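Local coordinates for protein nuclease (Salmonella phage SETP3, PDB 4QBN) that is a virus-type replication-repair nuclease that probably cuts nucleic acids by hydrolysing phosphodiester bonds with the help of magnesium, at residues 30-38 and 45-53; 6-15 and 79-89. All coordinates share one frame; numbering follows the deposited sequence.

Interaction 1 of 2, residues 30-38 and 45-53; sequences RSGAPDLLV and IWFVEVKKD. With SO4 (sulfate ion), chain C.
The carboxylates of D35 and E49 are stacked, their planes tilted 26° from each other, with D35 OD2 only 3.3 Å from E49 OE2. They sit where the hairpin of strands 36-40 and 44-50 opens out, and the sequence around them, P34-D35 followed by E49-V50-K51, matches the PD-(D/E)XK nuclease signature, in whose relatives the acidic pair usually holds the catalytic metal. Backbone amides hold both acids in place. OD2 of D35 accepts from V50 N at 2.8 Å, nearly straight at 164°, through its lone pair on the side away from OD1. In return, E49 folds at chi2 (80°), which swings OE1 back over D35 N; that 3.1 Å bond arrives from above the carboxylate plane. A classic beta bulge sets D35 and L36 together opposite the single residue V48, and only L36 N bonds to V48 O. From L36 onward the pairing is regular and antiparallel, with L36-V48 and V38-W46 as hydrogen-bonded pairs. The two faces of the hairpin differ in their neighbours. L36, V38 and V50 lie under helix 3-17, and V48, on the same face, touches V79 of the adjoining strand. On the other face L37 CD1 reaches F47 CE1 at 3.6 Å, P34 CG rests against F47 CB, and F69 meets the F47 ring edge-to-face; L37 of the second subunit also packs on F47. Before the bulge, G32 N donates to O2 of a sulfate also held by H61 and Q62. Finally, a water joins the loop to the second strand, donating to G32 O at 3.0 Å and to E49 OE1 at 2.8 Å.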
loop_
_atom_site.group_PDB
_atom_site.type_symbol
_atom_site.label_atom_id
_atom_site.label_comp_id
_atom_site.label_asym_id
_atom_site.label_seq_id
_atom_site.Cartn_x
_atom_site.Cartn_y
_atom_site.Cartn_z
ATOM N N ARG A 30 9.587 9.849 4.053
ATOM C CA ARG A 30 8.842 10.637 3.091
ATOM C C ARG A 30 7.489 10.906 3.734
ATOM O O ARG A 30 6.990 10.058 4.464
ATOM C CB ARG A 30 8.633 9.801 1.795
ATOM C CG ARG A 30 8.154 10.583 0.585
ATOM C CD ARG A 30 7.871 9.691 -0.639
ATOM N NE ARG A 30 9.074 9.201 -1.327
ATOM C CZ ARG A 30 9.711 9.839 -2.318
ATOM N NH1 ARG A 30 9.281 11.035 -2.750
ATOM N NH2 ARG A 30 10.791 9.281 -2.880
ATOM N N SER A 31 6.844 12.039 3.449
ATOM C CA SER A 31 5.466 12.189 3.966
ATOM C C SER A 31 4.489 12.037 2.823
ATOM O O SER A 31 4.882 11.922 1.658
ATOM C CB SER A 31 5.199 13.560 4.636
ATOM O OG SER A 31 6.389 14.165 5.035
ATOM N N GLY A 32 3.213 12.038 3.180
ATOM C CA GLY A 32 2.153 12.126 2.180
ATOM C C GLY A 32 1.450 10.811 1.933
ATOM O O GLY A 32 0.597 10.759 1.069
ATOM N N ALA A 33 1.793 9.771 2.687
ATOM C CA ALA A 33 1.130 8.460 2.474
ATOM C C ALA A 33 -0.366 8.547 2.819
ATOM O O ALA A 33 -0.747 9.186 3.786
ATOM C CB ALA A 33 1.788 7.411 3.370
ATOM N N PRO A 34 -1.228 7.883 2.053
ATOM C CA PRO A 34 -2.651 7.822 2.453
ATOM C C PRO A 34 -2.828 7.265 3.877
ATOM O O PRO A 34 -2.073 6.392 4.317
ATOM C CB PRO A 34 -3.242 6.824 1.426
ATOM C CG PRO A 34 -2.410 7.135 0.149
ATOM C CD PRO A 34 -0.984 7.400 0.679
ATOM N N ASP A 35 -3.820 7.770 4.614
ATOM C CA ASP A 35 -3.988 7.332 6.016
ATOM C C ASP A 35 -4.204 5.834 6.141
ATOM O O ASP A 35 -3.669 5.199 7.099
ATOM C CB ASP A 35 -5.171 8.054 6.678
ATOM C CG ASP A 35 -4.926 9.525 6.812
ATOM O OD1 ASP A 35 -3.785 9.847 7.241
ATOM O OD2 ASP A 35 -5.844 10.340 6.496
ATOM N N LEU A 36 -5.028 5.256 5.250
ATOM C CA LEU A 36 -5.360 3.831 5.373
ATOM C C LEU A 36 -5.025 3.047 4.128
ATOM O O LEU A 36 -5.274 3.515 2.998
ATOM C CB LEU A 36 -6.872 3.657 5.629
ATOM C CG LEU A 36 -7.429 4.273 6.898
ATOM C CD1 LEU A 36 -8.941 4.044 6.957
ATOM C CD2 LEU A 36 -6.797 3.571 8.156
ATOM N N LEU A 37 -4.450 1.855 4.299
ATOM C CA LEU A 37 -4.364 0.868 3.184
ATOM C C LEU A 37 -5.460 -0.144 3.492
ATOM O O LEU A 37 -5.556 -0.599 4.646
ATOM C CB LEU A 37 -2.980 0.192 3.250
ATOM C CG LEU A 37 -2.858 -1.083 2.386
ATOM C CD1 LEU A 37 -2.987 -0.767 0.878
ATOM C CD2 LEU A 37 -1.511 -1.738 2.735
ATOM N N VAL A 38 -6.274 -0.466 2.490
ATOM C CA VAL A 38 -7.420 -1.338 2.687
ATOM C C VAL A 38 -7.244 -2.423 1.651
ATOM O O VAL A 38 -7.200 -2.144 0.446
ATOM C CB VAL A 38 -8.762 -0.608 2.442
ATOM C CG1 VAL A 38 -9.928 -1.522 2.727
ATOM C CG2 VAL A 38 -8.854 0.621 3.396
ATOM N N ILE A 45 -7.521 -3.141 -4.002
ATOM C CA ILE A 45 -6.659 -2.417 -3.061
ATOM C C ILE A 45 -7.131 -0.957 -3.048
ATOM O O ILE A 45 -7.176 -0.354 -4.121
ATOM C CB ILE A 45 -5.220 -2.400 -3.574
ATOM C CG1 ILE A 45 -4.690 -3.810 -3.890
ATOM C CG2 ILE A 45 -4.287 -1.714 -2.554
ATOM C CD1 ILE A 45 -4.633 -4.682 -2.675
ATOM N N TRP A 46 -7.445 -0.410 -1.888
ATOM C CA TRP A 46 -7.892 1.013 -1.818
ATOM C C TRP A 46 -6.945 1.728 -0.896
ATOM O O TRP A 46 -6.521 1.166 0.126
ATOM C CB TRP A 46 -9.295 1.140 -1.218
ATOM C CG TRP A 46 -10.456 0.733 -2.142
ATOM C CD1 TRP A 46 -10.373 0.194 -3.392
ATOM C CD2 TRP A 46 -11.833 0.811 -1.818
ATOM N NE1 TRP A 46 -11.661 -0.020 -3.921
ATOM C CE2 TRP A 46 -12.570 0.365 -2.958
ATOM C CE3 TRP A 46 -12.529 1.276 -0.669
ATOM C CZ2 TRP A 46 -13.982 0.366 -3.008
ATOM C CZ3 TRP A 46 -13.959 1.282 -0.727
ATOM C CH2 TRP A 46 -14.648 0.825 -1.879
ATOM N N PHE A 47 -6.669 2.972 -1.228
ATOM C CA PHE A 47 -5.903 3.825 -0.333
ATOM C C PHE A 47 -6.885 4.886 0.079
ATOM O O PHE A 47 -7.486 5.526 -0.768
ATOM C CB PHE A 47 -4.745 4.452 -1.125
ATOM C CG PHE A 47 -3.756 3.407 -1.590
ATOM C CD1 PHE A 47 -2.737 3.004 -0.716
ATOM C CD2 PHE A 47 -3.849 2.854 -2.843
ATOM C CE1 PHE A 47 -1.840 2.021 -1.121
ATOM C CE2 PHE A 47 -2.957 1.857 -3.276
ATOM C CZ PHE A 47 -1.926 1.448 -2.382
ATOM N N VAL A 48 -7.047 5.074 1.366
ATOM C CA VAL A 48 -8.106 5.985 1.833
ATOM C C VAL A 48 -7.542 7.067 2.751
ATOM O O VAL A 48 -6.882 6.769 3.745
ATOM C CB VAL A 48 -9.209 5.189 2.580
ATOM C CG1 VAL A 48 -10.272 6.185 3.131
ATOM C CG2 VAL A 48 -9.852 4.228 1.588
ATOM N N GLU A 49 -7.829 8.344 2.437
ATOM C CA GLU A 49 -7.348 9.426 3.255
ATOM C C GLU A 49 -8.536 9.883 4.091
ATOM O O GLU A 49 -9.604 10.006 3.547
ATOM C CB GLU A 49 -6.879 10.571 2.347
ATOM C CG GLU A 49 -6.421 11.782 3.155
ATOM C CD GLU A 49 -4.971 11.651 3.734
ATOM O OE1 GLU A 49 -4.304 10.613 3.493
ATOM O OE2 GLU A 49 -4.520 12.568 4.475
ATOM N N VAL A 50 -8.377 10.097 5.390
ATOM C CA VAL A 50 -9.521 10.465 6.203
ATOM C C VAL A 50 -9.367 11.865 6.762
ATOM O O VAL A 50 -8.303 12.191 7.314
ATOM C CB VAL A 50 -9.701 9.467 7.364
ATOM C CG1 VAL A 50 -10.898 9.895 8.204
ATOM C CG2 VAL A 50 -9.851 8.068 6.820
ATOM N N LYS A 51 -10.401 12.701 6.619
ATOM C CA LYS A 51 -10.361 14.071 7.123
ATOM C C LYS A 51 -11.441 14.313 8.169
ATOM O O LYS A 51 -12.356 13.510 8.346
ATOM C CB LYS A 51 -10.566 15.064 5.977
ATOM C CG LYS A 51 -9.523 14.923 4.833
ATOM C CD LYS A 51 -8.067 14.931 5.357
ATOM C CE LYS A 51 -7.711 16.354 5.651
ATOM N NZ LYS A 51 -6.283 16.696 6.003
ATOM N N LYS A 52 -11.352 15.447 8.846
ATOM C CA LYS A 52 -12.221 15.718 9.987
ATOM C C LYS A 52 -13.653 16.105 9.611
ATOM O O LYS A 52 -14.578 16.017 10.442
ATOM C CB LYS A 52 -11.597 16.812 10.866
ATOM C CG LYS A 52 -11.605 18.161 10.216
ATOM C CD LYS A 52 -10.759 19.162 10.993
ATOM C CE LYS A 52 -10.647 20.462 10.207
ATOM N NZ LYS A 52 -11.950 21.194 10.123
ATOM N N ASP A 53 -13.815 16.625 8.400
ATOM C CA ASP A 53 -15.141 17.025 7.891
ATOM C C ASP A 53 -15.143 17.086 6.373
ATOM O O ASP A 53 -14.083 16.897 5.741
ATOM C CB ASP A 53 -15.657 18.342 8.515
ATOM C CG ASP A 53 -14.882 19.597 8.064
ATOM O OD1 ASP A 53 -14.291 19.624 6.963
ATOM O OD2 ASP A 53 -14.888 20.593 8.830
HETATM S S SO4 C . 1.317 13.317 6.334
HETATM O O1 SO4 C . 1.632 14.654 6.859
HETATM O O2 SO4 C . 2.575 12.558 6.300
HETATM O O3 SO4 C . 0.319 12.660 7.177
HETATM O O4 SO4 C . 0.748 13.422 4.999
HETATM O O HOH W 1 -2.289 11.315 1.698
#

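Interaction 2 of 2, residues 6-15 and 79-89; sequences RVQKYAKERF and VGSFKQVDKLI. With SO4 (sulfate ion), chain D.
Y10 reaches from helix 6-15 across to helix 82-89, and every part of its side chain has something to meet. CB lies over the face of the F82 ring, a CH-pi contact 4.0 Å from the ring centroid. With CG anti to the backbone N (chi1 178°), the ring continues over F82 as an offset stack, planes 24° apart, and CD1 comes within 3.5 Å of F82 CE2. CD2 and CE2 meet V85 obliquely, with CE2 3.8 Å from V85 CG1, while R14 CG of its own helix covers the face opposite F82 near the rim. At the tip, D86 OD1 accepts the OH at 2.5 Å through its lone pair on the side of OD2. The same OD1 takes a weak bond from R14 NH1 at 2.6 Å, part of a salt bridge, so one carboxylate oxygen ties two side chains of the first helix to the second. A water links R14 NH1 to D86 O, and I89 CD1 lies over the centre of the guanidinium, 3.7 Å above its plane. Deeper in, V85 is a knob in the hole formed by V7, Y10, A11 and R14. S81 OG N-caps the second helix by accepting from Q84 N and also bonds to E54, while F82 N and K83 N hold a sulfate. The two helices run in the same general direction, inclined by 27°, with 9.7 Å between the axes of these segments. Helix 6-15 is the first helix of the PD-(D/E)XK core, and helix 82-89, following the last core strand, packs beside it on the same face of the sheet.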
loop_
_atom_site.group_PDB
_atom_site.type_symbol
_atom_site.label_atom_id
_atom_site.label_comp_id
_atom_site.label_asym_id
_atom_site.label_seq_id
_atom_site.Cartn_x
_atom_site.Cartn_y
_atom_site.Cartn_z
ATOM N N ARG A 6 -12.712 9.405 14.791
ATOM C CA ARG A 6 -13.998 8.703 14.764
ATOM C C ARG A 6 -14.372 8.227 13.364
ATOM O O ARG A 6 -14.901 7.103 13.201
ATOM C CB ARG A 6 -15.112 9.593 15.324
ATOM C CG ARG A 6 -15.148 9.546 16.849
ATOM C CD ARG A 6 -15.019 10.899 17.478
ATOM N NE ARG A 6 -15.970 11.894 16.977
ATOM C CZ ARG A 6 -15.982 13.164 17.390
ATOM N NH1 ARG A 6 -15.105 13.585 18.294
ATOM N NH2 ARG A 6 -16.876 14.019 16.902
ATOM N N VAL A 7 -14.144 9.072 12.362
ATOM C CA VAL A 7 -14.440 8.669 10.986
ATOM C C VAL A 7 -13.504 7.539 10.604
ATOM O O VAL A 7 -13.876 6.603 9.895
ATOM C CB VAL A 7 -14.283 9.826 10.004
ATOM C CG1 VAL A 7 -14.499 9.351 8.510
ATOM C CG2 VAL A 7 -15.269 10.959 10.392
ATOM N N GLN A 8 -12.242 7.642 11.008
ATOM C CA GLN A 8 -11.295 6.594 10.653
ATOM C C GLN A 8 -11.685 5.238 11.271
ATOM O O GLN A 8 -11.556 4.169 10.637
ATOM C CB GLN A 8 -9.896 6.998 11.110
ATOM C CG GLN A 8 -8.853 6.040 10.681
ATOM C CD GLN A 8 -7.480 6.629 10.943
ATOM O OE1 GLN A 8 -6.673 6.056 11.693
ATOM N NE2 GLN A 8 -7.220 7.809 10.357
ATOM N N LYS A 9 -12.133 5.267 12.516
ATOM C CA LYS A 9 -12.539 4.030 13.156
ATOM C C LYS A 9 -13.761 3.417 12.479
ATOM O O LYS A 9 -13.879 2.195 12.368
ATOM C CB LYS A 9 -12.831 4.276 14.612
ATOM C CG LYS A 9 -13.370 3.077 15.379
ATOM C CD LYS A 9 -13.461 3.452 16.879
ATOM C CE LYS A 9 -14.747 2.970 17.562
ATOM N NZ LYS A 9 -14.778 1.499 17.823
ATOM N N TYR A 10 -14.696 4.252 12.060
ATOM C CA TYR A 10 -15.903 3.732 11.398
ATOM C C TYR A 10 -15.549 3.110 10.081
ATOM O O TYR A 10 -16.056 2.031 9.691
ATOM C CB TYR A 10 -16.874 4.882 11.169
ATOM C CG TYR A 10 -18.125 4.503 10.455
ATOM C CD1 TYR A 10 -19.120 3.790 11.095
ATOM C CD2 TYR A 10 -18.329 4.901 9.143
ATOM C CE1 TYR A 10 -20.299 3.482 10.456
ATOM C CE2 TYR A 10 -19.522 4.591 8.477
ATOM C CZ TYR A 10 -20.477 3.884 9.133
ATOM O OH TYR A 10 -21.651 3.584 8.463
ATOM N N ALA A 11 -14.666 3.796 9.363
ATOM C CA ALA A 11 -14.240 3.287 8.086
ATOM C C ALA A 11 -13.559 1.919 8.309
ATOM O O ALA A 11 -13.784 0.926 7.573
ATOM C CB ALA A 11 -13.268 4.285 7.376
ATOM N N LYS A 12 -12.687 1.866 9.292
ATOM C CA LYS A 12 -11.982 0.612 9.541
ATOM C C LYS A 12 -12.973 -0.494 9.798
ATOM O O LYS A 12 -12.849 -1.584 9.254
ATOM C CB LYS A 12 -11.020 0.767 10.743
ATOM C CG LYS A 12 -10.373 -0.538 11.189
ATOM C CD LYS A 12 -9.243 -0.226 12.204
ATOM C CE LYS A 12 -8.469 -1.448 12.595
ATOM N NZ LYS A 12 -9.347 -2.340 13.367
ATOM N N GLU A 13 -13.974 -0.227 10.639
ATOM C CA GLU A 13 -14.997 -1.242 10.948
ATOM C C GLU A 13 -15.851 -1.702 9.768
ATOM O O GLU A 13 -16.143 -2.899 9.606
ATOM C CB GLU A 13 -15.897 -0.715 12.081
ATOM C CG GLU A 13 -15.127 -0.580 13.420
ATOM C CD GLU A 13 -15.924 0.097 14.529
ATOM O OE1 GLU A 13 -16.844 0.915 14.221
ATOM O OE2 GLU A 13 -15.599 -0.167 15.718
ATOM N N ARG A 14 -16.260 -0.753 8.935
ATOM C CA ARG A 14 -17.014 -1.083 7.716
ATOM C C ARG A 14 -16.194 -1.937 6.761
ATOM O O ARG A 14 -16.718 -2.889 6.187
ATOM C CB ARG A 14 -17.445 0.189 6.998
ATOM C CG ARG A 14 -18.473 1.016 7.801
ATOM C CD ARG A 14 -19.975 0.687 7.525
ATOM N NE ARG A 14 -20.303 -0.137 6.332
ATOM C CZ ARG A 14 -21.022 0.255 5.263
ATOM N NH1 ARG A 14 -21.498 1.490 5.168
ATOM N NH2 ARG A 14 -21.270 -0.602 4.273
ATOM N N PHE A 15 -14.919 -1.609 6.565
ATOM C CA PHE A 15 -14.083 -2.397 5.671
ATOM C C PHE A 15 -13.793 -3.768 6.232
ATOM O O PHE A 15 -13.735 -4.749 5.499
ATOM C CB PHE A 15 -12.750 -1.685 5.427
ATOM C CG PHE A 15 -12.905 -0.352 4.735
ATOM C CD1 PHE A 15 -13.890 -0.174 3.788
ATOM C CD2 PHE A 15 -12.032 0.719 5.034
ATOM C CE1 PHE A 15 -14.012 1.065 3.109
ATOM C CE2 PHE A 15 -12.166 1.955 4.378
ATOM C CZ PHE A 15 -13.168 2.112 3.423
ATOM N N VAL A 79 -12.288 10.679 2.468
ATOM C CA VAL A 79 -13.594 10.699 3.132
ATOM C C VAL A 79 -13.502 11.555 4.364
ATOM O O VAL A 79 -12.474 11.639 4.991
ATOM C CB VAL A 79 -14.086 9.288 3.510
ATOM C CG1 VAL A 79 -14.337 8.424 2.224
ATOM C CG2 VAL A 79 -13.115 8.627 4.456
ATOM N N GLY A 80 -14.575 12.226 4.702
ATOM C CA GLY A 80 -14.483 13.111 5.845
ATOM C C GLY A 80 -15.706 13.096 6.700
ATOM O O GLY A 80 -15.938 14.005 7.504
ATOM N N SER A 81 -16.538 12.088 6.525
ATOM C CA SER A 81 -17.733 12.000 7.359
ATOM C C SER A 81 -18.203 10.580 7.257
ATOM O O SER A 81 -17.819 9.869 6.347
ATOM C CB SER A 81 -18.852 12.929 6.843
ATOM O OG SER A 81 -19.256 12.480 5.532
ATOM N N PHE A 82 -19.077 10.169 8.173
ATOM C CA PHE A 82 -19.629 8.806 8.097
ATOM C C PHE A 82 -20.405 8.597 6.796
ATOM O O PHE A 82 -20.405 7.503 6.209
ATOM C CB PHE A 82 -20.592 8.543 9.249
ATOM C CG PHE A 82 -19.904 8.237 10.565
ATOM C CD1 PHE A 82 -18.878 9.045 11.034
ATOM C CD2 PHE A 82 -20.300 7.155 11.338
ATOM C CE1 PHE A 82 -18.247 8.788 12.274
ATOM C CE2 PHE A 82 -19.665 6.887 12.570
ATOM C CZ PHE A 82 -18.637 7.710 13.024
ATOM N N LYS A 83 -21.128 9.631 6.370
ATOM C CA LYS A 83 -21.916 9.500 5.153
ATOM C C LYS A 83 -21.001 9.242 3.951
ATOM O O LYS A 83 -21.330 8.432 3.051
ATOM C CB LYS A 83 -22.769 10.763 4.963
ATOM C CG LYS A 83 -23.832 10.659 3.894
ATOM C CD LYS A 83 -24.907 11.691 4.169
ATOM C CE LYS A 83 -26.087 11.566 3.187
ATOM N NZ LYS A 83 -25.776 12.081 1.797
ATOM N N GLN A 84 -19.850 9.904 3.912
ATOM C CA GLN A 84 -18.942 9.694 2.800
ATOM C C GLN A 84 -18.378 8.301 2.796
ATOM O O GLN A 84 -18.076 7.765 1.744
ATOM C CB GLN A 84 -17.811 10.735 2.763
ATOM C CG GLN A 84 -18.374 12.096 2.260
ATOM C CD GLN A 84 -17.329 13.179 2.159
ATOM O OE1 GLN A 84 -16.294 13.108 2.791
ATOM N NE2 GLN A 84 -17.631 14.231 1.400
ATOM N N VAL A 85 -18.161 7.714 3.978
ATOM C CA VAL A 85 -17.691 6.333 4.013
ATOM C C VAL A 85 -18.755 5.417 3.407
ATOM O O VAL A 85 -18.483 4.510 2.583
ATOM C CB VAL A 85 -17.391 5.890 5.479
ATOM C CG1 VAL A 85 -17.126 4.379 5.578
ATOM C CG2 VAL A 85 -16.181 6.664 6.016
ATOM N N ASP A 86 -19.980 5.633 3.834
ATOM C CA ASP A 86 -21.113 4.833 3.328
ATOM C C ASP A 86 -21.286 4.965 1.798
ATOM O O ASP A 86 -21.480 3.945 1.109
ATOM C CB ASP A 86 -22.405 5.242 4.031
ATOM C CG ASP A 86 -22.402 4.901 5.530
ATOM O OD1 ASP A 86 -21.741 3.906 5.951
ATOM O OD2 ASP A 86 -23.072 5.637 6.291
ATOM N N LYS A 87 -21.158 6.190 1.268
ATOM C CA LYS A 87 -21.288 6.413 -0.196
ATOM C C LYS A 87 -20.163 5.814 -0.958
ATOM O O LYS A 87 -20.346 5.363 -2.071
ATOM C CB LYS A 87 -21.358 7.878 -0.556
ATOM C CG LYS A 87 -22.628 8.478 -0.215
ATOM C CD LYS A 87 -22.565 9.938 -0.586
ATOM C CE LYS A 87 -23.834 10.622 -0.195
ATOM N NZ LYS A 87 -23.838 12.057 -0.598
ATOM N N LEU A 88 -18.961 5.864 -0.393
ATOM C CA LEU A 88 -17.816 5.243 -1.065
ATOM C C LEU A 88 -18.066 3.736 -1.252
ATOM O O LEU A 88 -17.854 3.149 -2.335
ATOM C CB LEU A 88 -16.535 5.503 -0.254
ATOM C CG LEU A 88 -15.317 4.692 -0.659
ATOM C CD1 LEU A 88 -14.917 5.085 -2.103
ATOM C CD2 LEU A 88 -14.177 4.951 0.395
ATOM N N ILE A 89 -18.498 3.067 -0.188
ATOM C CA ILE A 89 -18.749 1.649 -0.328
ATOM C C ILE A 89 -19.887 1.362 -1.295
ATOM O O ILE A 89 -19.789 0.457 -2.137
ATOM C CB ILE A 89 -18.975 1.035 1.092
ATOM C CG1 ILE A 89 -17.631 1.136 1.846
ATOM C CG2 ILE A 89 -19.479 -0.372 0.987
ATOM C CD1 ILE A 89 -17.814 0.822 3.373
HETATM S S SO4 D . -21.836 12.629 9.234
HETATM O O1 SO4 D . -21.987 14.066 8.969
HETATM O O2 SO4 D . -20.484 12.402 9.852
HETATM O O3 SO4 D . -22.905 12.103 10.084
HETATM O O4 SO4 D . -22.038 11.914 7.979
HETATM O O HOH W 2 -22.617 1.836 2.248
#

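Overall arrangement
From the N terminus, the chain first lays down helix 3-17, then strand 21-27 and the hairpin of strands 36-40 and 44-50, where interaction 1 closes a short turn. It continues through helix 60-71 and strand 75-79, and helix 82-92 then returns to the first helix, so that interaction 2 closes a loop of 63 residues with interaction 1 wholly within it. The two contacts touch. Strand 75-79 lines up parallel to strand 44-50, with V79 bonding through its backbone to E49 and K51, while V7 and F15 of the first helix pack on V50 and V38. Together they tie the central sheet to the helix pair on one face.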